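Local coordinates for beta-glucuronidase (PDB 6U7J), which hydrolyses beta-D-glucuronides and, as a gut bacterial enzyme, may reactivate estrogens by freeing them from their glucuronide conjugates, at residues P501-E506 with F544-H549. Residues are numbered along the deposited sequence; the frame is centred on the assembly and turned at random.
Sequences PVIVTE and FVIGEH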
ATOM      1  N   PRO B 501     -16.390 -29.478 -26.492  1.00 41.49           N
ATOM      2  CA  PRO B 501     -15.605 -28.248 -26.327  1.00 39.80           C
ATOM      3  C   PRO B 501     -15.392 -27.933 -24.852  1.00 42.19           C
ATOM      4  O   PRO B 501     -16.200 -28.307 -23.992  1.00 38.69           O
ATOM      5  CB  PRO B 501     -16.461 -27.172 -27.006  1.00 42.55           C
ATOM      6  CG  PRO B 501     -17.483 -27.898 -27.810  1.00 45.06           C
ATOM      7  CD  PRO B 501     -17.681 -29.230 -27.155  1.00 46.22           C
ATOM      8  N   VAL B 502     -14.285 -27.242 -24.574  1.00 35.84           N
ATOM      9  CA  VAL B 502     -13.831 -26.951 -23.216  1.00 37.53           C
ATOM     10  C   VAL B 502     -13.715 -25.442 -23.029  1.00 36.49           C
ATOM     11  O   VAL B 502     -13.180 -24.734 -23.895  1.00 36.93           O
ATOM     12  CB  VAL B 502     -12.483 -27.629 -22.906  1.00 38.93           C
ATOM     13  CG1 VAL B 502     -12.031 -27.281 -21.494  1.00 30.50           C
ATOM     14  CG2 VAL B 502     -12.591 -29.137 -23.067  1.00 38.06           C
ATOM     15  N   ILE B 503     -14.233 -24.958 -21.903  1.00 35.81           N
ATOM     16  CA  ILE B 503     -13.981 -23.615 -21.401  1.00 32.38           C
ATOM     17  C   ILE B 503     -13.183 -23.753 -20.111  1.00 32.67           C
ATOM     18  O   ILE B 503     -13.509 -24.589 -19.258  1.00 33.09           O
ATOM     19  CB  ILE B 503     -15.292 -22.852 -21.144  1.00 35.95           C
ATOM     20  CG1 ILE B 503     -16.129 -22.742 -22.414  1.00 35.01           C
ATOM     21  CG2 ILE B 503     -15.017 -21.460 -20.587  1.00 32.96           C
ATOM     22  CD1 ILE B 503     -17.487 -22.153 -22.144  1.00 34.41           C
ATOM     23  N   VAL B 504     -12.123 -22.961 -19.975  1.00 33.13           N
ATOM     24  CA  VAL B 504     -11.436 -22.825 -18.692  1.00 34.81           C
ATOM     25  C   VAL B 504     -12.178 -21.717 -17.955  1.00 34.95           C
ATOM     26  O   VAL B 504     -11.997 -20.527 -18.235  1.00 33.33           O
ATOM     27  CB  VAL B 504      -9.944 -22.524 -18.847  1.00 35.40           C
ATOM     28  CG1 VAL B 504      -9.284 -22.416 -17.455  1.00 33.01           C
ATOM     29  CG2 VAL B 504      -9.240 -23.616 -19.673  1.00 34.89           C
ATOM     30  N   THR B 505     -13.070 -22.113 -17.053  1.00 34.69           N
ATOM     31  CA  THR B 505     -13.977 -21.149 -16.442  1.00 32.91           C
ATOM     32  C   THR B 505     -13.328 -20.369 -15.304  1.00 33.30           C
ATOM     33  O   THR B 505     -13.891 -19.351 -14.881  1.00 35.33           O
ATOM     34  CB  THR B 505     -15.250 -21.858 -15.947  1.00 31.89           C
ATOM     35  OG1 THR B 505     -14.918 -23.148 -15.415  1.00 33.00           O
ATOM     36  CG2 THR B 505     -16.277 -22.027 -17.094  1.00 34.58           C
ATOM     37  N   GLU B 506     -12.162 -20.801 -14.824  1.00 29.37           N
ATOM     38  CA  GLU B 506     -11.447 -20.130 -13.742  1.00 32.44           C
ATOM     39  C   GLU B 506      -9.964 -20.458 -13.860  1.00 31.87           C
ATOM     40  O   GLU B 506      -9.597 -21.618 -14.085  1.00 29.83           O
ATOM     41  CB  GLU B 506     -11.947 -20.562 -12.346  1.00 33.74           C
ATOM     42  CG  GLU B 506     -13.349 -20.078 -11.953  1.00 31.54           C
ATOM     43  CD  GLU B 506     -13.725 -20.435 -10.515  1.00 36.66           C
ATOM     44  OE1 GLU B 506     -12.811 -20.659  -9.698  1.00 34.92           O
ATOM     45  OE2 GLU B 506     -14.940 -20.505 -10.195  1.00 36.31           O
ATOM     46  N   PHE B 544      -9.821 -27.288 -29.347  1.00 43.11           N
ATOM     47  CA  PHE B 544     -11.139 -27.589 -28.803  1.00 43.46           C
ATOM     48  C   PHE B 544     -11.545 -26.647 -27.674  1.00 43.95           C
ATOM     49  O   PHE B 544     -12.616 -26.827 -27.078  1.00 39.04           O
ATOM     50  CB  PHE B 544     -11.164 -29.038 -28.312  1.00 40.45           C
ATOM     51  CG  PHE B 544     -10.067 -29.352 -27.348  1.00 43.37           C
ATOM     52  CD1 PHE B 544     -10.227 -29.096 -25.996  1.00 38.87           C
ATOM     53  CD2 PHE B 544      -8.863 -29.873 -27.794  1.00 40.64           C
ATOM     54  CE1 PHE B 544      -9.212 -29.366 -25.096  1.00 41.27           C
ATOM     55  CE2 PHE B 544      -7.838 -30.148 -26.890  1.00 42.60           C
ATOM     56  CZ  PHE B 544      -8.020 -29.897 -25.537  1.00 39.88           C
ATOM     57  N   VAL B 545     -10.728 -25.649 -27.362  1.00 41.46           N
ATOM     58  CA  VAL B 545     -11.020 -24.728 -26.271  1.00 37.08           C
ATOM     59  C   VAL B 545     -11.853 -23.578 -26.827  1.00 36.59           C
ATOM     60  O   VAL B 545     -11.436 -22.899 -27.765  1.00 36.68           O
ATOM     61  CB  VAL B 545      -9.718 -24.242 -25.615  1.00 39.84           C
ATOM     62  CG1 VAL B 545      -9.955 -22.980 -24.804  1.00 39.00           C
ATOM     63  CG2 VAL B 545      -9.149 -25.342 -24.729  1.00 32.49           C
ATOM     64  N   ILE B 546     -13.047 -23.362 -26.274  1.00 34.87           N
ATOM     65  CA  ILE B 546     -13.937 -22.343 -26.825  1.00 37.96           C
ATOM     66  C   ILE B 546     -14.069 -21.131 -25.908  1.00 34.69           C
ATOM     67  O   ILE B 546     -14.887 -20.243 -26.176  1.00 37.74           O
ATOM     68  CB  ILE B 546     -15.325 -22.922 -27.171  1.00 36.03           C
ATOM     69  CG1 ILE B 546     -15.901 -23.677 -25.980  1.00 35.77           C
ATOM     70  CG2 ILE B 546     -15.229 -23.838 -28.377  1.00 40.01           C
ATOM     71  CD1 ILE B 546     -17.435 -23.729 -25.962  1.00 38.74           C
ATOM     72  N   GLY B 547     -13.290 -21.053 -24.843  1.00 33.22           N
ATOM     73  CA  GLY B 547     -13.336 -19.853 -24.033  1.00 34.12           C
ATOM     74  C   GLY B 547     -12.360 -19.895 -22.880  1.00 32.05           C
ATOM     75  O   GLY B 547     -11.885 -20.962 -22.464  1.00 29.81           O
ATOM     76  N   GLU B 548     -12.084 -18.698 -22.357  1.00 34.89           N
ATOM     77  CA  GLU B 548     -11.220 -18.526 -21.198  1.00 33.66           C
ATOM     78  C   GLU B 548     -11.844 -17.480 -20.288  1.00 31.86           C
ATOM     79  O   GLU B 548     -12.137 -16.358 -20.718  1.00 29.97           O
ATOM     80  CB  GLU B 548      -9.792 -18.112 -21.616  1.00 29.87           C
ATOM     81  CG  GLU B 548      -9.682 -16.731 -22.268  1.00 28.48           C
ATOM     82  CD  GLU B 548      -8.378 -16.548 -23.054  1.00 39.70           C
ATOM     83  OE1 GLU B 548      -8.043 -17.446 -23.862  1.00 38.36           O
ATOM     84  OE2 GLU B 548      -7.694 -15.512 -22.862  1.00 35.17           O
ATOM     85  N   HIS B 549     -12.059 -17.844 -19.034  1.00 29.95           N
ATOM     86  CA  HIS B 549     -12.601 -16.910 -18.055  1.00 30.64           C
ATOM     87  C   HIS B 549     -11.595 -16.838 -16.925  1.00 29.09           C
ATOM     88  O   HIS B 549     -11.367 -17.833 -16.225  1.00 29.17           O
ATOM     89  CB  HIS B 549     -13.987 -17.337 -17.560  1.00 32.29           C
ATOM     90  CG  HIS B 549     -15.117 -16.789 -18.384  1.00 30.89           C
ATOM     91  ND1 HIS B 549     -16.427 -16.804 -17.955  1.00 33.61           N
ATOM     92  CD2 HIS B 549     -15.132 -16.218 -19.614  1.00 31.34           C
ATOM     93  CE1 HIS B 549     -17.198 -16.254 -18.878  1.00 32.76           C
ATOM     94  NE2 HIS B 549     -16.436 -15.890 -19.896  1.00 30.72           N
TER
HETATM   95  O   HOH W   1     -16.368 -18.310 -15.646  1.00 28.64           O
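V502 grips the segment F544-H549 through both backbone polar atoms: its N donates to F544 O at 3.0 Å, and its O accepts I546 N at 2.7 Å. Farther along, V504 repeats the pattern, N to G547 O at 3.2 Å and O from H549 N at 2.8 Å. These last two bonds differ in shape: V504 N sits above the G547 carbonyl plane, 38° out of it, whereas H549 N approaches V504 O almost head-on, with a C=O...N angle of 170°. The strands run parallel, but V502 pairs with V545 and V504 with E548, so strand 545-551 spends one extra residue in a beta bulge around I546 and G547. At chi1 52°, I546 CG1 lies between its backbone N and carbonyl carbon, and from there it meets I503 CG1 at 3.7 Å and also packs on P501 CB. V502 CG2 comes to the edge of the F544 ring, 3.8 Å from CD1, the two side chains pointing the same way. At the C-terminal end H549 CB rests against T505 O, and one water donates to T505 O at 2.8 Å; the same water is hydrogen-bonded to H549 ND1, in the plane of the imidazole.

V502, V504 and V545 pack against L491 of helix 480-498, and M539 of helix 525-540 also touches V504 and V545. T505 OG1 bonds N468, E506 is held by R338 and Y470, and E548 bonds Y300 and W590 and forms a salt bridge with R589. The strands are the seventh and eighth of the TIM barrel, joined by helix 525-540 in a beta-alpha-beta crossover. Backbone bonds thus carry the pairing across the bulge, both carboxylates turn to partners elsewhere, and the imidazole is tied through water to T505 O and through NE2 to S336.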